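Orphan protein TM0875 (Thermotoga maritima, PDB 1O22) is of unknown function, an orphan protein that adopts a fold described as new and assembles as two copies of the chain. Local coordinates at residues Y23-K28 against N52-G57. Sequence-based numbering, arbitrary orientation.
Sequences YYKKGK and NSELIG
Tyr23 lies across the start of the facing strand, its ring flat against Gly57 and its hydroxyl donating to the carbonyl O of Ser53. With CG set between the backbone N and the carbonyl carbon (chi1 67°), the ring turns back over its antiparallel partner; Gly57 CA sits 3.8 Å from the centroid of the Tyr23 ring, a CH-pi contact over the face. Glycine suits this place because a CB on it would run into the Tyr23 hydroxyl. The bond from Tyr23 OH to Ser53 O, 2.7 Å, approaches with that oxygen in the plane of the ring; tyrosine fits here because one side chain offers a flat face to the strand and a hydroxyl to the loop.

Tyr23 and Gly57 form a hydrogen-bonded pair, Tyr23 N to Gly57 O being 3.0 Å. On the other face of the sheet, Tyr24 and Ile56 make the non-hydrogen-bonded pair, and Ile56 CD1 reaches Tyr24 CE1 at 3.7 Å. Lys25 N then donates almost straight (178°) to Leu55 O, but from above the carbonyl plane. The extended Lys25 chain lies alongside Glu54; in one modelled conformer of Glu54, Lys25 NZ and Glu54 OE1 make a long salt bridge (3.9 Å), and a water accepts from the first and donates to the second. Lys28, the last residue of the type II turn that begins at Lys25, suits its place by its long apolar stem, laid across Leu55 with CE 3.8 Å from Leu55 CD1, and its ammonium, which bonds to Thr44 O of the second subunit.

The loop 52-55, leading into strand 56-66, is braced from within by an ST turn, Ser53 OG accepting from Leu55 N at 3.1 Å. Strand 159-165 flanks strand 19-25 on its other side, Phe148 of helix 137-152 meets the Tyr23 ring, and the chain between the two segments carries helix 31-44.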
loop_
_atom_site.group_PDB
_atom_site.type_symbol
_atom_site.label_atom_id
_atom_site.label_comp_id
_atom_site.label_asym_id
_atom_site.label_seq_id
_atom_site.Cartn_x
_atom_site.Cartn_y
_atom_site.Cartn_z
ATOM N N TYR A 23 14.494 10.693 -1.891
ATOM C CA TYR A 23 14.683 12.035 -2.418
ATOM C C TYR A 23 15.026 12.972 -1.272
ATOM O O TYR A 23 14.676 12.702 -0.127
ATOM C CB TYR A 23 13.452 12.535 -3.214
ATOM C CG TYR A 23 12.202 12.760 -2.393
ATOM C CD1 TYR A 23 11.971 13.970 -1.752
ATOM C CD2 TYR A 23 11.249 11.751 -2.271
ATOM C CE1 TYR A 23 10.875 14.153 -0.994
ATOM C CE2 TYR A 23 10.141 11.936 -1.518
ATOM C CZ TYR A 23 9.933 13.137 -0.903
ATOM O OH TYR A 23 8.797 13.287 -0.125
ATOM N N TYR A 24 15.730 14.063 -1.597
ATOM C CA TYR A 24 16.238 14.998 -0.595
ATOM C C TYR A 24 16.201 16.397 -1.138
ATOM O O TYR A 24 16.690 16.635 -2.250
ATOM C CB TYR A 24 17.726 14.693 -0.250
ATOM C CG TYR A 24 18.021 13.259 0.111
ATOM C CD1 TYR A 24 17.855 12.804 1.410
ATOM C CD2 TYR A 24 18.452 12.356 -0.849
ATOM C CE1 TYR A 24 18.121 11.483 1.758
ATOM C CE2 TYR A 24 18.737 11.028 -0.510
ATOM C CZ TYR A 24 18.562 10.601 0.800
ATOM O OH TYR A 24 18.826 9.297 1.170
ATOM N N LYS A 25 15.703 17.336 -0.350
ATOM C CA LYS A 25 15.852 18.739 -0.721
ATOM C C LYS A 25 17.346 19.168 -0.724
ATOM O O LYS A 25 18.078 18.988 0.267
ATOM C CB LYS A 25 15.010 19.663 0.156
ATOM C CG LYS A 25 14.844 21.099 -0.462
ATOM C CD LYS A 25 13.637 21.778 0.045
ATOM C CE LYS A 25 13.199 22.885 -0.831
ATOM N NZ LYS A 25 12.137 23.652 -0.116
ATOM N N LYS A 26 17.789 19.683 -1.862
ATOM C CA LYS A 26 19.150 20.209 -2.006
ATOM C C LYS A 26 19.498 21.177 -0.888
ATOM O O LYS A 26 18.655 21.982 -0.447
ATOM C CB LYS A 26 19.332 20.933 -3.319
ATOM C CG LYS A 26 19.467 20.077 -4.518
ATOM C CD LYS A 26 19.480 20.940 -5.775
ATOM C CE LYS A 26 19.868 20.167 -7.040
ATOM N NZ LYS A 26 19.740 21.013 -8.303
ATOM N N GLY A 27 20.744 21.071 -0.439
ATOM C CA GLY A 27 21.276 21.918 0.597
ATOM C C GLY A 27 21.032 21.464 2.018
ATOM O O GLY A 27 21.791 21.840 2.908
ATOM N N LYS A 28 20.002 20.647 2.242
ATOM C CA LYS A 28 19.706 20.161 3.585
ATOM C C LYS A 28 20.689 19.066 3.999
ATOM O O LYS A 28 20.993 18.146 3.226
ATOM C CB LYS A 28 18.266 19.678 3.693
ATOM C CG LYS A 28 17.851 19.497 5.152
ATOM C CD LYS A 28 16.371 19.482 5.364
ATOM C CE LYS A 28 16.031 19.104 6.801
ATOM N NZ LYS A 28 16.479 20.126 7.772
ATOM N N ASN A 52 7.351 11.093 4.904
ATOM C CA ASN A 52 7.576 11.767 3.624
ATOM C C ASN A 52 7.123 13.213 3.690
ATOM O O ASN A 52 6.048 13.509 4.178
ATOM C CB ASN A 52 6.892 11.045 2.459
ATOM C CG ASN A 52 7.650 9.793 2.008
ATOM O OD1 ASN A 52 8.577 9.333 2.683
ATOM N ND2 ASN A 52 7.254 9.240 0.871
ATOM N N SER A 53 7.995 14.118 3.264
ATOM C CA SER A 53 7.724 15.549 3.325
ATOM C C SER A 53 8.403 16.227 2.138
ATOM O O SER A 53 9.085 15.584 1.328
ATOM C CB SER A 53 8.267 16.150 4.640
ATOM O OG SER A 53 9.695 16.133 4.666
ATOM N N GLU A 54 8.271 17.545 2.079
ATOM C CA GLU A 54 9.015 18.326 1.105
ATOM C C GLU A 54 10.508 18.312 1.302
ATOM O O GLU A 54 11.233 18.691 0.375
ATOM C CB GLU A 54 8.430 19.765 0.900
ATOM C CG GLU A 54 8.759 20.924 1.787
ATOM C CD GLU A 54 7.969 22.155 1.303
ATOM O OE1 GLU A 54 8.326 22.741 0.238
ATOM O OE2 GLU A 54 6.946 22.485 1.943
ATOM N N LEU A 55 10.987 17.891 2.471
ATOM C CA LEU A 55 12.421 17.880 2.747
ATOM C C LEU A 55 13.115 16.586 2.383
ATOM O O LEU A 55 14.273 16.600 2.049
ATOM C CB LEU A 55 12.707 18.196 4.221
ATOM C CG LEU A 55 12.101 19.510 4.695
ATOM C CD1 LEU A 55 12.322 19.658 6.196
ATOM C CD2 LEU A 55 12.717 20.695 3.921
ATOM N N ILE A 56 12.397 15.474 2.522
ATOM C CA ILE A 56 12.964 14.153 2.459
ATOM C C ILE A 56 11.811 13.137 2.321
ATOM O O ILE A 56 10.716 13.335 2.852
ATOM C CB ILE A 56 13.828 13.850 3.748
ATOM C CG1 ILE A 56 14.526 12.495 3.598
ATOM C CG2 ILE A 56 12.974 13.912 5.042
ATOM C CD1 ILE A 56 15.757 12.286 4.484
ATOM N N GLY A 57 12.088 12.036 1.641
ATOM C CA GLY A 57 11.149 10.949 1.598
ATOM C C GLY A 57 11.659 9.712 0.915
ATOM O O GLY A 57 12.730 9.686 0.332
HETATM O O HOH W 1 10.031 22.288 -2.042
#